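Local coordinates for protein oxalate biosynthetic component 1 (Burkholderia thailandensis, PDB 5IKY) that produces oxalate as a bifunctional enzyme of quorum sensing-dependent oxalogenesis, pairing an alpha/beta-hydrolase-type serine hydrolase with an additional lyase activity, at residues 780-786 / 930-936; 938-942 / 976-981; 986-992 / 1047-1053. All coordinates share one frame; numbering follows the deposited sequence.

Contact 1: 780-786 / 930-936; sequences WVVLPST and KCFAHSS
The indole of W780 is sandwiched between two side chains of strand 929-935. F932 lies over one face of its six-membered ring as an offset stack, the planes 5° apart and the centroids 4.1 Å apart, with W780 CE3 3.4 Å above the middle of the phenyl ring. On the opposite face K930 puts its CB against the indole in a CH-pi contact, 3.7 Å from the centroid of the six-membered ring. With CG beside the backbone N (chi1 -69°) and the ring turned by chi2 (84°), the indole slots between them. The methyl CG2 of V782 meets the phenyl ring of F932 at its edge, and F805 of helix 792-813 stacks on F932. S935 CB lies over one face of the H934 ring, which also meets that of H1069.

Behind the rings the backbones run parallel. V781 N donates to K930 O at 2.9 Å, F932 N to V781 O at 2.8 Å, and L783 N to F932 O at 3.1 Å. V781 and C931 point to the other face, where V781 CB meets C931 SG at 4.2 Å. These are neighbouring central strands of the alpha/beta-hydrolase sheet. Strand 929-935 ends at S935, whose positive phi, just ahead of helix 937-955, is consistent with the nucleophile elbow of this fold; its OG is hydrogen-bonded to H1069 NE2.

Past strand 780-782 the chain 783-786 stays alongside the end of strand 929-935 and S936. S785 CB packs on the carbonyl of H934 and on S935 CB, while the ND1 of H934 is held by F974 O. Farther on, the hydroxyls of T786 and S936 share a hydrogen bond, OG1 to OG 2.7 Å, buried beside helix 849-860, where T786 touches M852 and S936 touches R856.

Contact 2: 938-942 / 976-981; sequences IATAQ and SAADIH
At the N-terminal end of helix 937-955, I938 and A939 come down on the irregular chain of 976-981, the CA atoms of A939 and A978 standing 5.7 Å apart, and one turn on Q942 reaches the same chain farther along.

A939 and A978 meet methyl to methyl, CB to CB 3.7 Å. I938 uses both branches, at different points along the chain. Its CG1 is anti to the backbone N (chi1 -174°), which sends CG2 down between S976 and A978, 3.9 Å from A978 CB, while CG1 reaches I980 CG1 at 3.9 Å, the two isoleucines crossing at about a right angle. V989 of the next strand touches both of them.

The polar part rests on the amide of Q942, which is used at both ends. NE2 donates to D979 O over 3.1 Å in an almost straight bond (174°) that lies in the plane of the amide. A second, weak bond runs from NE2 back to I938 O in its own helix, at 3.4 Å. OE1 takes the N-H of H981 at 2.8 Å, in the carbonyl plane but bent (142°). With a donor and an acceptor each matched, the amide has its rotation fixed, and two peptide groups of a chain without regular structure find a partner. H981 brings the edge of its imidazole up to the same oxygen, CD2 lying 3.6 Å from Q942 OE1, and W984 stacks on that ring. D979 sets off away from the helix, and its OD2 is hydrogen-bonded to T1005 OG1.

Strand 929-935, helix 937-955 and strand 969-976 form a beta-alpha-beta crossover of the alpha/beta-hydrolase fold, and here the start of the crossover helix packs on the loop leaving the second strand.

Contact 3: 986-992 / 1047-1053; sequences GTSVVDV and GKIVARL
D991 and R1052 stand side by side on one face of the sheet and point the same way. The R1052 chain bends at chi2 (98°) and chi3, laying its guanidinium over V1050 CG1, which sits under the centre of the group. One guanidinium edge faces the carboxylate of D991, the two planes 72° apart. The resulting salt bridge is weak, NH1 to OD2 3.4 Å, and the place of OD2 is itself less sure. Firmer anchors lie outside: S976 OG for D991, Q1042 and Y1009 for R1052.

Strands 988-992 and 1049-1053 are parallel, only 7° apart, and form the seventh and eighth places across the alpha/beta-hydrolase sheet, with strand 1038-1043 beyond as the edge. V989 N donates to I1049 O (2.8 Å), A1051 N to V989 O, D991 N to A1051 O (2.7 Å) and L1053 N to D991 O. A water also donates to both D991 O and L1053 O.

On the other face V990 CG2 meets A1051 CB at 4.0 Å. V992 and L1053 pass at a slant, CG2 to CD1 3.7 Å. At the opposite end S988 bends its OG over to accept the N-H of I1049 at 3.1 Å, a side chain serving as the first rung. K1048 runs past T987, its CE 3.4 Å from T987 O, on the way to a weak bond between NZ and H981 O.

All three contacts belong to the C-terminal alpha/beta-hydrolase part. Contact 1 is buried throughout; contact 2 is partly open at D979 and H981, and contact 3 at I1049 and, fully, at G1047. Contacts 1 and 3 are parallel strand pairs of the same sheet, without touching; contact 1, in the middle of the sheet, adds aromatic stacking, and contact 3, one strand in from the sheet's edge, small aliphatic groups and a weak ion pair. Contact 2 joins helix to loop, through methyl packing and a side-chain amide in place of a backbone ladder, and bridges the other two. S935 O probably bonds to A977 N, and L783 packs on A941. Toward contact 3, I980 packs on V1050.

Contact 1: 780-786 / 930-936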
loop_
_atom_site.group_PDB
_atom_site.type_symbol
_atom_site.label_atom_id
_atom_site.label_comp_id
_atom_site.label_asym_id
_atom_site.label_seq_id
_atom_site.Cartn_x
_atom_site.Cartn_y
_atom_site.Cartn_z
ATOM N N TRP A 780 34.988 -5.924 16.743
ATOM C CA TRP A 780 33.542 -5.756 16.872
ATOM C C TRP A 780 32.897 -6.755 17.827
ATOM O O TRP A 780 33.160 -7.956 17.761
ATOM C CB TRP A 780 32.867 -5.877 15.504
ATOM C CG TRP A 780 33.159 -4.746 14.574
ATOM C CD1 TRP A 780 34.253 -4.606 13.770
ATOM C CD2 TRP A 780 32.337 -3.596 14.339
ATOM N NE1 TRP A 780 34.165 -3.437 13.054
ATOM C CE2 TRP A 780 32.999 -2.799 13.384
ATOM C CE3 TRP A 780 31.108 -3.162 14.846
ATOM C CZ2 TRP A 780 32.473 -1.593 12.925
ATOM C CZ3 TRP A 780 30.587 -1.964 14.390
ATOM C CH2 TRP A 780 31.269 -1.195 13.438
ATOM N N VAL A 781 32.036 -6.250 18.703
ATOM C CA VAL A 781 31.227 -7.104 19.563
ATOM C C VAL A 781 29.838 -7.280 18.958
ATOM O O VAL A 781 29.197 -6.308 18.568
ATOM C CB VAL A 781 31.104 -6.525 20.986
ATOM C CG1 VAL A 781 30.133 -7.348 21.820
ATOM C CG2 VAL A 781 32.470 -6.464 21.653
ATOM N N VAL A 782 29.377 -8.523 18.867
ATOM C CA VAL A 782 28.047 -8.790 18.335
ATOM C C VAL A 782 27.086 -9.179 19.454
ATOM O O VAL A 782 27.239 -10.225 20.086
ATOM C CB VAL A 782 28.071 -9.902 17.272
ATOM C CG1 VAL A 782 26.659 -10.193 16.778
ATOM C CG2 VAL A 782 28.974 -9.509 16.115
ATOM N N LEU A 783 26.101 -8.320 19.698
ATOM C CA LEU A 783 25.095 -8.565 20.725
ATOM C C LEU A 783 24.129 -9.660 20.282
ATOM O O LEU A 783 23.929 -9.867 19.086
ATOM C CB LEU A 783 24.335 -7.274 21.038
ATOM C CG LEU A 783 25.169 -6.143 21.640
ATOM C CD1 LEU A 783 24.331 -4.887 21.794
ATOM C CD2 LEU A 783 25.755 -6.565 22.976
ATOM N N PRO A 784 23.529 -10.373 21.247
ATOM C CA PRO A 784 22.598 -11.450 20.897
ATOM C C PRO A 784 21.237 -10.935 20.439
ATOM O O PRO A 784 20.790 -9.877 20.884
ATOM C CB PRO A 784 22.464 -12.230 22.207
ATOM C CG PRO A 784 22.694 -11.210 23.263
ATOM C CD PRO A 784 23.733 -10.275 22.705
ATOM N N SER A 785 20.594 -11.680 19.546
ATOM C CA SER A 785 19.221 -11.391 19.163
ATOM C C SER A 785 18.281 -12.252 19.998
ATOM O O SER A 785 18.690 -12.825 21.008
ATOM C CB SER A 785 19.001 -11.638 17.669
ATOM O OG SER A 785 19.327 -12.970 17.316
ATOM N N THR A 786 17.028 -12.347 19.574
ATOM C CA THR A 786 16.022 -13.089 20.328
ATOM C C THR A 786 16.212 -14.618 20.326
ATOM O O THR A 786 16.134 -15.242 21.385
ATOM C CB THR A 786 14.603 -12.762 19.813
ATOM O OG1 THR A 786 14.368 -11.354 19.927
ATOM C CG2 THR A 786 13.553 -13.511 20.619
ATOM N N LYS A 930 32.784 -0.944 19.620
ATOM C CA LYS A 930 31.899 -1.000 18.463
ATOM C C LYS A 930 31.043 -2.259 18.495
ATOM O O LYS A 930 31.561 -3.376 18.445
ATOM C CB LYS A 930 32.712 -0.937 17.169
ATOM C CG LYS A 930 33.459 0.375 16.979
ATOM C CD LYS A 930 34.497 0.270 15.875
ATOM C CE LYS A 930 35.598 -0.710 16.248
ATOM N NZ LYS A 930 36.678 -0.758 15.223
ATOM N N CYS A 931 29.728 -2.071 18.580
ATOM C CA CYS A 931 28.802 -3.190 18.711
ATOM C C CYS A 931 27.822 -3.289 17.547
ATOM O O CYS A 931 27.333 -2.278 17.042
ATOM C CB CYS A 931 28.018 -3.082 20.022
ATOM S SG CYS A 931 29.037 -2.959 21.508
ATOM N N PHE A 932 27.545 -4.519 17.127
ATOM C CA PHE A 932 26.503 -4.785 16.144
ATOM C C PHE A 932 25.241 -5.256 16.855
ATOM O O PHE A 932 25.312 -6.009 17.827
ATOM C CB PHE A 932 26.963 -5.831 15.127
ATOM C CG PHE A 932 27.810 -5.272 14.021
ATOM C CD1 PHE A 932 27.455 -4.090 13.389
ATOM C CD2 PHE A 932 28.966 -5.921 13.620
ATOM C CE1 PHE A 932 28.233 -3.573 12.369
ATOM C CE2 PHE A 932 29.749 -5.407 12.603
ATOM C CZ PHE A 932 29.384 -4.232 11.977
ATOM N N ALA A 933 24.090 -4.806 16.370
ATOM C CA ALA A 933 22.816 -5.189 16.963
ATOM C C ALA A 933 21.818 -5.619 15.899
ATOM O O ALA A 933 21.771 -5.050 14.808
ATOM C CB ALA A 933 22.247 -4.042 17.790
ATOM N N HIS A 934 21.025 -6.634 16.225
ATOM C CA HIS A 934 19.946 -7.079 15.354
ATOM C C HIS A 934 18.731 -7.489 16.177
ATOM O O HIS A 934 18.874 -8.045 17.268
ATOM C CB HIS A 934 20.401 -8.245 14.474
ATOM C CG HIS A 934 19.284 -8.897 13.718
ATOM N ND1 HIS A 934 18.572 -8.246 12.733
ATOM C CD2 HIS A 934 18.749 -10.137 13.812
ATOM C CE1 HIS A 934 17.650 -9.059 12.249
ATOM N NE2 HIS A 934 17.737 -10.213 12.886
ATOM N N SER A 935 17.544 -7.206 15.643
ATOM C CA SER A 935 16.283 -7.562 16.290
ATOM C C SER A 935 16.183 -6.963 17.693
ATOM O O SER A 935 16.122 -5.744 17.854
ATOM C CB SER A 935 16.122 -9.085 16.348
ATOM O OG SER A 935 14.858 -9.448 16.873
ATOM N N SER A 936 16.175 -7.826 18.704
ATOM C CA SER A 936 16.060 -7.384 20.089
ATOM C C SER A 936 17.399 -6.915 20.647
ATOM O O SER A 936 17.500 -6.564 21.822
ATOM C CB SER A 936 15.498 -8.508 20.963
ATOM O OG SER A 936 16.263 -9.693 20.817
#

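Contact 2: 938-942 / 976-981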
loop_
_atom_site.group_PDB
_atom_site.type_symbol
_atom_site.label_atom_id
_atom_site.label_comp_id
_atom_site.label_asym_id
_atom_site.label_seq_id
_atom_site.Cartn_x
_atom_site.Cartn_y
_atom_site.Cartn_z
ATOM N N ILE A 938 19.065 -4.201 20.085
ATOM C CA ILE A 938 19.047 -2.801 20.489
ATOM C C ILE A 938 18.437 -2.648 21.886
ATOM O O ILE A 938 18.779 -1.724 22.626
ATOM C CB ILE A 938 18.274 -1.927 19.467
ATOM C CG1 ILE A 938 18.395 -0.443 19.821
ATOM C CG2 ILE A 938 16.814 -2.350 19.378
ATOM C CD1 ILE A 938 19.823 0.039 19.928
ATOM N N ALA A 939 17.552 -3.571 22.250
ATOM C CA ALA A 939 16.930 -3.556 23.570
ATOM C C ALA A 939 17.925 -3.988 24.641
ATOM O O ALA A 939 18.032 -3.359 25.694
ATOM C CB ALA A 939 15.706 -4.456 23.593
ATOM N N THR A 940 18.646 -5.069 24.360
ATOM C CA THR A 940 19.657 -5.584 25.276
ATOM C C THR A 940 20.732 -4.530 25.520
ATOM O O THR A 940 21.222 -4.374 26.638
ATOM C CB THR A 940 20.305 -6.876 24.729
ATOM O OG1 THR A 940 19.306 -7.895 24.588
ATOM C CG2 THR A 940 21.397 -7.374 25.667
ATOM N N ALA A 941 21.075 -3.798 24.464
ATOM C CA ALA A 941 22.096 -2.758 24.536
ATOM C C ALA A 941 21.704 -1.632 25.487
ATOM O O ALA A 941 22.491 -1.234 26.344
ATOM C CB ALA A 941 22.367 -2.201 23.153
ATOM N N GLN A 942 20.487 -1.121 25.332
ATOM C CA GLN A 942 20.011 -0.025 26.169
ATOM C C GLN A 942 19.844 -0.460 27.622
ATOM O O GLN A 942 19.876 0.369 28.531
ATOM C CB GLN A 942 18.693 0.529 25.630
ATOM C CG GLN A 942 18.868 1.639 24.608
ATOM C CD GLN A 942 17.577 1.986 23.900
ATOM O OE1 GLN A 942 17.244 3.160 23.728
ATOM N NE2 GLN A 942 16.843 0.963 23.476
ATOM N N SER A 976 15.966 -2.714 14.162
ATOM C CA SER A 976 15.712 -2.433 15.569
ATOM C C SER A 976 14.281 -2.804 15.942
ATOM O O SER A 976 13.327 -2.183 15.473
ATOM C CB SER A 976 15.978 -0.960 15.882
ATOM O OG SER A 976 17.320 -0.617 15.593
ATOM N N ALA A 977 14.141 -3.821 16.785
ATOM C CA ALA A 977 12.831 -4.341 17.159
ATOM C C ALA A 977 12.337 -3.742 18.473
ATOM O O ALA A 977 11.352 -4.205 19.049
ATOM C CB ALA A 977 12.878 -5.857 17.256
ATOM N N ALA A 978 13.029 -2.708 18.940
ATOM C CA ALA A 978 12.647 -2.013 20.161
ATOM C C ALA A 978 12.888 -0.520 19.999
ATOM O O ALA A 978 13.733 -0.106 19.205
ATOM C CB ALA A 978 13.420 -2.557 21.356
ATOM N N ASP A 979 12.140 0.287 20.746
ATOM C CA ASP A 979 12.280 1.735 20.672
ATOM C C ASP A 979 13.638 2.193 21.180
ATOM O O ASP A 979 14.168 1.651 22.151
ATOM C CB ASP A 979 11.176 2.427 21.472
ATOM C CG ASP A 979 9.837 2.401 20.765
ATOM O OD1 ASP A 979 9.818 2.262 19.524
ATOM O OD2 ASP A 979 8.801 2.534 21.451
ATOM N N ILE A 980 14.202 3.191 20.509
ATOM C CA ILE A 980 15.420 3.831 20.982
ATOM C C ILE A 980 15.052 5.064 21.792
ATOM O O ILE A 980 14.592 6.066 21.243
ATOM C CB ILE A 980 16.348 4.236 19.825
ATOM C CG1 ILE A 980 16.745 3.008 19.004
ATOM C CG2 ILE A 980 17.584 4.941 20.364
ATOM C CD1 ILE A 980 17.644 3.328 17.830
ATOM N N HIS A 981 15.240 4.980 23.104
ATOM C CA HIS A 981 14.927 6.096 23.983
ATOM C C HIS A 981 15.940 7.211 23.776
ATOM O O HIS A 981 17.034 7.191 24.342
ATOM C CB HIS A 981 14.903 5.639 25.437
ATOM C CG HIS A 981 13.987 4.482 25.688
ATOM N ND1 HIS A 981 12.703 4.639 26.163
ATOM C CD2 HIS A 981 14.164 3.151 25.516
ATOM C CE1 HIS A 981 12.132 3.454 26.279
ATOM N NE2 HIS A 981 12.997 2.534 25.892
#

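Contact 3: 986-992 / 1047-1053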
loop_
_atom_site.group_PDB
_atom_site.type_symbol
_atom_site.label_atom_id
_atom_site.label_comp_id
_atom_site.label_asym_id
_atom_site.label_seq_id
_atom_site.Cartn_x
_atom_site.Cartn_y
_atom_site.Cartn_z
ATOM N N GLY A 986 23.059 7.080 27.120
ATOM C CA GLY A 986 23.456 5.844 26.476
ATOM C C GLY A 986 24.262 5.964 25.198
ATOM O O GLY A 986 24.676 7.050 24.794
ATOM N N THR A 987 24.474 4.817 24.561
ATOM C CA THR A 987 25.303 4.719 23.369
ATOM C C THR A 987 24.604 5.298 22.145
ATOM O O THR A 987 23.413 5.067 21.935
ATOM C CB THR A 987 25.681 3.250 23.084
ATOM O OG1 THR A 987 26.114 2.621 24.298
ATOM C CG2 THR A 987 26.786 3.170 22.046
ATOM N N SER A 988 25.347 6.051 21.340
ATOM C CA SER A 988 24.813 6.583 20.091
ATOM C C SER A 988 24.637 5.461 19.074
ATOM O O SER A 988 25.462 4.552 18.990
ATOM C CB SER A 988 25.724 7.675 19.532
ATOM O OG SER A 988 25.725 8.812 20.377
ATOM N N VAL A 989 23.557 5.531 18.302
ATOM C CA VAL A 989 23.178 4.429 17.423
ATOM C C VAL A 989 23.007 4.849 15.967
ATOM O O VAL A 989 22.471 5.917 15.677
ATOM C CB VAL A 989 21.854 3.774 17.890
ATOM C CG1 VAL A 989 21.636 2.442 17.184
ATOM C CG2 VAL A 989 21.847 3.581 19.402
ATOM N N VAL A 990 23.476 4.003 15.056
ATOM C CA VAL A 990 23.086 4.095 13.656
ATOM C C VAL A 990 22.006 3.046 13.416
ATOM O O VAL A 990 22.262 1.847 13.522
ATOM C CB VAL A 990 24.269 3.871 12.698
ATOM C CG1 VAL A 990 23.771 3.732 11.266
ATOM C CG2 VAL A 990 25.270 5.010 12.814
ATOM N N ASP A 991 20.798 3.501 13.106
ATOM C CA ASP A 991 19.644 2.611 13.054
ATOM C C ASP A 991 19.166 2.346 11.628
ATOM O O ASP A 991 18.751 3.262 10.917
ATOM C CB ASP A 991 18.503 3.194 13.896
ATOM C CG ASP A 991 17.264 2.317 13.894
ATOM O OD1 ASP A 991 17.384 1.091 13.685
ATOM O OD2 ASP A 991 16.163 2.859 14.114
ATOM N N VAL A 992 19.221 1.081 11.224
ATOM C CA VAL A 992 18.764 0.673 9.901
ATOM C C VAL A 992 17.609 -0.321 10.011
ATOM O O VAL A 992 17.824 -1.515 10.220
ATOM C CB VAL A 992 19.903 0.034 9.082
ATOM C CG1 VAL A 992 19.435 -0.255 7.662
ATOM C CG2 VAL A 992 21.131 0.935 9.077
ATOM N N GLY A 1047 22.591 13.973 25.121
ATOM C CA GLY A 1047 23.658 13.897 24.138
ATOM C C GLY A 1047 23.677 12.651 23.272
ATOM O O GLY A 1047 24.595 12.468 22.471
ATOM N N LYS A 1048 22.674 11.792 23.423
ATOM C CA LYS A 1048 22.591 10.588 22.602
ATOM C C LYS A 1048 22.306 10.956 21.149
ATOM O O LYS A 1048 21.455 11.799 20.868
ATOM C CB LYS A 1048 21.515 9.636 23.131
ATOM C CG LYS A 1048 21.336 8.383 22.281
ATOM C CD LYS A 1048 20.254 7.464 22.826
ATOM C CE LYS A 1048 20.832 6.419 23.770
ATOM N NZ LYS A 1048 19.814 5.406 24.169
ATOM N N ILE A 1049 23.029 10.325 20.229
ATOM C CA ILE A 1049 22.861 10.587 18.805
ATOM C C ILE A 1049 22.292 9.366 18.090
ATOM O O ILE A 1049 22.776 8.250 18.272
ATOM C CB ILE A 1049 24.196 10.987 18.143
ATOM C CG1 ILE A 1049 24.801 12.200 18.852
ATOM C CG2 ILE A 1049 23.997 11.280 16.665
ATOM C CD1 ILE A 1049 26.130 12.640 18.276
ATOM N N VAL A 1050 21.259 9.577 17.280
ATOM C CA VAL A 1050 20.639 8.482 16.546
ATOM C C VAL A 1050 20.534 8.781 15.052
ATOM O O VAL A 1050 19.910 9.763 14.646
ATOM C CB VAL A 1050 19.235 8.162 17.091
ATOM C CG1 VAL A 1050 18.572 7.080 16.248
ATOM C CG2 VAL A 1050 19.317 7.734 18.550
ATOM N N ALA A 1051 21.152 7.927 14.242
ATOM C CA ALA A 1051 21.070 8.037 12.791
ATOM C C ALA A 1051 19.973 7.130 12.252
ATOM O O ALA A 1051 20.192 5.936 12.047
ATOM C CB ALA A 1051 22.402 7.688 12.156
ATOM N N ARG A 1052 18.798 7.700 12.022
ATOM C CA ARG A 1052 17.647 6.928 11.569
ATOM C C ARG A 1052 17.541 6.913 10.047
ATOM O O ARG A 1052 17.329 7.953 9.424
ATOM C CB ARG A 1052 16.361 7.495 12.174
ATOM C CG ARG A 1052 15.167 6.559 12.108
ATOM C CD ARG A 1052 14.975 5.823 13.423
ATOM N NE ARG A 1052 14.742 6.745 14.530
ATOM C CZ ARG A 1052 14.496 6.367 15.782
ATOM N NH1 ARG A 1052 14.451 5.079 16.091
ATOM N NH2 ARG A 1052 14.296 7.278 16.724
ATOM N N LEU A 1053 17.688 5.734 9.448
ATOM C CA LEU A 1053 17.507 5.594 8.006
ATOM C C LEU A 1053 16.030 5.422 7.670
ATOM O O LEU A 1053 15.336 4.604 8.279
ATOM C CB LEU A 1053 18.305 4.406 7.458
ATOM C CG LEU A 1053 19.825 4.355 7.635
ATOM C CD1 LEU A 1053 20.444 3.502 6.538
ATOM C CD2 LEU A 1053 20.443 5.743 7.653
HETATM O O HOH W 1 16.001 2.883 10.437
#